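Lys-gingipain W83 (Porphyromonas gingivalis, PDB 4ITC) cleaves proteins after lysine as a secreted cysteine protease, and carries adhesin domains, one of them described here, whose isolated forms are hemolytic in vitro. Local coordinates at residues H92-A97 / R152-T157. Numbering follows the deposited sequence.
Sequences HYAVYA and RHFQST
The backbones of A94 and R152 grip each other twice, a worked example of antiparallel strand pairing. A94 N donates to R152 O (3.0 Å) and R152 N returns a bond to A94 O (2.9 Å), an antiparallel hydrogen-bonded pair; Y93 and H153 follow as a non-hydrogen-bonded pair. F154 N reaches H92 O only weakly, at 3.4 Å. S156 has two conformers; in the one modelled here S156 OG accepts from H92 N (2.9 Å, 151° at the hydrogen).

These are adjacent inner strands of the five-stranded antiparallel sheet in the beta sandwich of this cleaved adhesin domain. Y93 and H153 point into the sandwich, both touching I162 of strand 161-171, whereas A94, Y96 and R152 line the other face.

On that outer face the F154 ring, its CG held between backbone N and carbonyl carbon (chi1 74°), is sandwiched: the edge of the H92 imidazole meets one face in an offset edge-to-face pair, planes at 67°, and on the opposite face R152 NH1 sits 3.5 Å above the ring plane of F154, toward the rim, while F154 CD2 lies over the middle of the guanidinium. A94 CB abuts F154 CE1 (3.6 Å), at the ring's edge.

Polar ends hold this arrangement. R152 NH1 donates to Y96 OH (3.0 Å), the hydroxyl lying in the guanidinium plane, while NE makes a salt bridge with D61; the H92 ring is anchored by E113 and T115 on strand 109-115.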
loop_
_atom_site.group_PDB
_atom_site.type_symbol
_atom_site.label_atom_id
_atom_site.label_comp_id
_atom_site.label_asym_id
_atom_site.label_seq_id
_atom_site.Cartn_x
_atom_site.Cartn_y
_atom_site.Cartn_z
ATOM N N HIS A 92 -7.174 -4.736 5.193
ATOM C CA HIS A 92 -6.329 -4.444 6.340
ATOM C C HIS A 92 -4.893 -4.309 5.893
ATOM O O HIS A 92 -4.398 -5.133 5.136
ATOM C CB HIS A 92 -6.462 -5.570 7.365
ATOM C CG HIS A 92 -5.750 -5.299 8.663
ATOM N ND1 HIS A 92 -6.321 -4.524 9.649
ATOM C CD2 HIS A 92 -4.508 -5.611 9.093
ATOM C CE1 HIS A 92 -5.466 -4.413 10.654
ATOM N NE2 HIS A 92 -4.369 -5.073 10.351
ATOM N N TYR A 93 -4.214 -3.317 6.448
ATOM C CA TYR A 93 -2.823 -3.102 6.088
ATOM C C TYR A 93 -2.092 -2.422 7.226
ATOM O O TYR A 93 -2.712 -1.897 8.194
ATOM C CB TYR A 93 -2.678 -2.257 4.795
ATOM C CG TYR A 93 -3.023 -0.803 4.975
ATOM C CD1 TYR A 93 -4.351 -0.376 5.071
ATOM C CD2 TYR A 93 -2.040 0.142 5.105
ATOM C CE1 TYR A 93 -4.671 0.960 5.276
ATOM C CE2 TYR A 93 -2.357 1.478 5.305
ATOM C CZ TYR A 93 -3.668 1.855 5.421
ATOM O OH TYR A 93 -3.920 3.209 5.609
ATOM N N ALA A 94 -0.780 -2.427 7.116
ATOM C CA ALA A 94 0.053 -1.689 8.078
ATOM C C ALA A 94 1.239 -1.101 7.340
ATOM O O ALA A 94 1.610 -1.600 6.279
ATOM C CB ALA A 94 0.490 -2.566 9.248
ATOM N N VAL A 95 1.818 -0.036 7.897
ATOM C CA VAL A 95 3.031 0.566 7.433
ATOM C C VAL A 95 4.071 0.444 8.523
ATOM O O VAL A 95 3.772 0.737 9.712
ATOM C CB VAL A 95 2.811 2.068 7.113
ATOM C CG1 VAL A 95 4.076 2.767 6.700
ATOM C CG2 VAL A 95 1.711 2.244 6.088
ATOM N N TYR A 96 5.285 0.007 8.165
ATOM C CA TYR A 96 6.372 -0.244 9.115
ATOM C C TYR A 96 7.610 0.500 8.697
ATOM O O TYR A 96 7.793 0.739 7.499
ATOM C CB TYR A 96 6.792 -1.751 9.117
ATOM C CG TYR A 96 5.688 -2.719 9.479
ATOM C CD1 TYR A 96 4.767 -3.152 8.532
ATOM C CD2 TYR A 96 5.574 -3.206 10.783
ATOM C CE1 TYR A 96 3.762 -4.048 8.876
ATOM C CE2 TYR A 96 4.578 -4.091 11.125
ATOM C CZ TYR A 96 3.682 -4.531 10.177
ATOM O OH TYR A 96 2.681 -5.435 10.513
ATOM N N ALA A 97 8.469 0.788 9.670
ATOM C CA ALA A 97 9.818 1.284 9.435
ATOM C C ALA A 97 10.807 0.243 9.918
ATOM O O ALA A 97 10.610 -0.378 10.961
ATOM C CB ALA A 97 10.071 2.625 10.128
ATOM N N ARG A 152 2.319 -3.304 4.088
ATOM C CA ARG A 152 2.015 -4.705 4.232
ATOM C C ARG A 152 0.520 -4.913 4.155
ATOM O O ARG A 152 -0.240 -4.346 4.938
ATOM C CB ARG A 152 2.492 -5.211 5.586
ATOM C CG ARG A 152 2.402 -6.710 5.804
ATOM C CD ARG A 152 2.771 -7.056 7.248
ATOM N NE ARG A 152 2.645 -8.487 7.471
ATOM C CZ ARG A 152 2.677 -9.061 8.644
ATOM N NH1 ARG A 152 2.782 -8.336 9.748
ATOM N NH2 ARG A 152 2.580 -10.383 8.703
ATOM N N HIS A 153 0.084 -5.727 3.199
ATOM C CA HIS A 153 -1.330 -6.159 3.075
ATOM C C HIS A 153 -1.449 -7.526 3.672
ATOM O O HIS A 153 -0.855 -8.453 3.164
ATOM C CB HIS A 153 -1.724 -6.182 1.607
ATOM C CG HIS A 153 -3.154 -6.512 1.365
ATOM N ND1 HIS A 153 -3.601 -7.037 0.166
ATOM C CD2 HIS A 153 -4.253 -6.265 2.099
ATOM C CE1 HIS A 153 -4.916 -7.145 0.202
ATOM N NE2 HIS A 153 -5.334 -6.691 1.373
ATOM N N PHE A 154 -2.177 -7.634 4.784
ATOM C CA PHE A 154 -2.165 -8.872 5.583
ATOM C C PHE A 154 -3.400 -8.902 6.444
ATOM O O PHE A 154 -4.110 -7.911 6.523
ATOM C CB PHE A 154 -0.870 -9.028 6.445
ATOM C CG PHE A 154 -0.814 -8.118 7.656
ATOM C CD1 PHE A 154 -0.825 -6.734 7.523
ATOM C CD2 PHE A 154 -0.759 -8.648 8.918
ATOM C CE1 PHE A 154 -0.789 -5.915 8.618
ATOM C CE2 PHE A 154 -0.710 -7.818 10.033
ATOM C CZ PHE A 154 -0.761 -6.456 9.877
ATOM N N GLN A 155 -3.651 -10.042 7.095
ATOM C CA GLN A 155 -4.881 -10.205 7.932
ATOM C C GLN A 155 -6.109 -9.707 7.173
ATOM O O GLN A 155 -6.971 -8.978 7.715
ATOM C CB GLN A 155 -4.744 -9.527 9.296
ATOM C CG GLN A 155 -3.808 -10.320 10.184
ATOM C CD GLN A 155 -3.469 -9.636 11.496
ATOM O OE1 GLN A 155 -4.101 -8.662 11.900
ATOM N NE2 GLN A 155 -2.470 -10.159 12.164
ATOM N N SER A 156 -6.126 -10.061 5.882
ATOM C CA SER A 156 -7.161 -9.660 4.949
ATOM C C SER A 156 -7.576 -10.886 4.161
ATOM O O SER A 156 -6.756 -11.754 3.809
ATOM C CB SER A 156 -6.656 -8.596 3.956
ATOM O OG SER A 156 -6.303 -7.396 4.629
ATOM N N THR A 157 -8.868 -11.005 3.922
ATOM C CA THR A 157 -9.319 -12.063 3.008
ATOM C C THR A 157 -10.718 -11.752 2.485
ATOM O O THR A 157 -11.559 -11.159 3.183
ATOM C CB THR A 157 -9.279 -13.438 3.715
ATOM O OG1 THR A 157 -9.495 -14.471 2.753
ATOM C CG2 THR A 157 -10.391 -13.540 4.783
#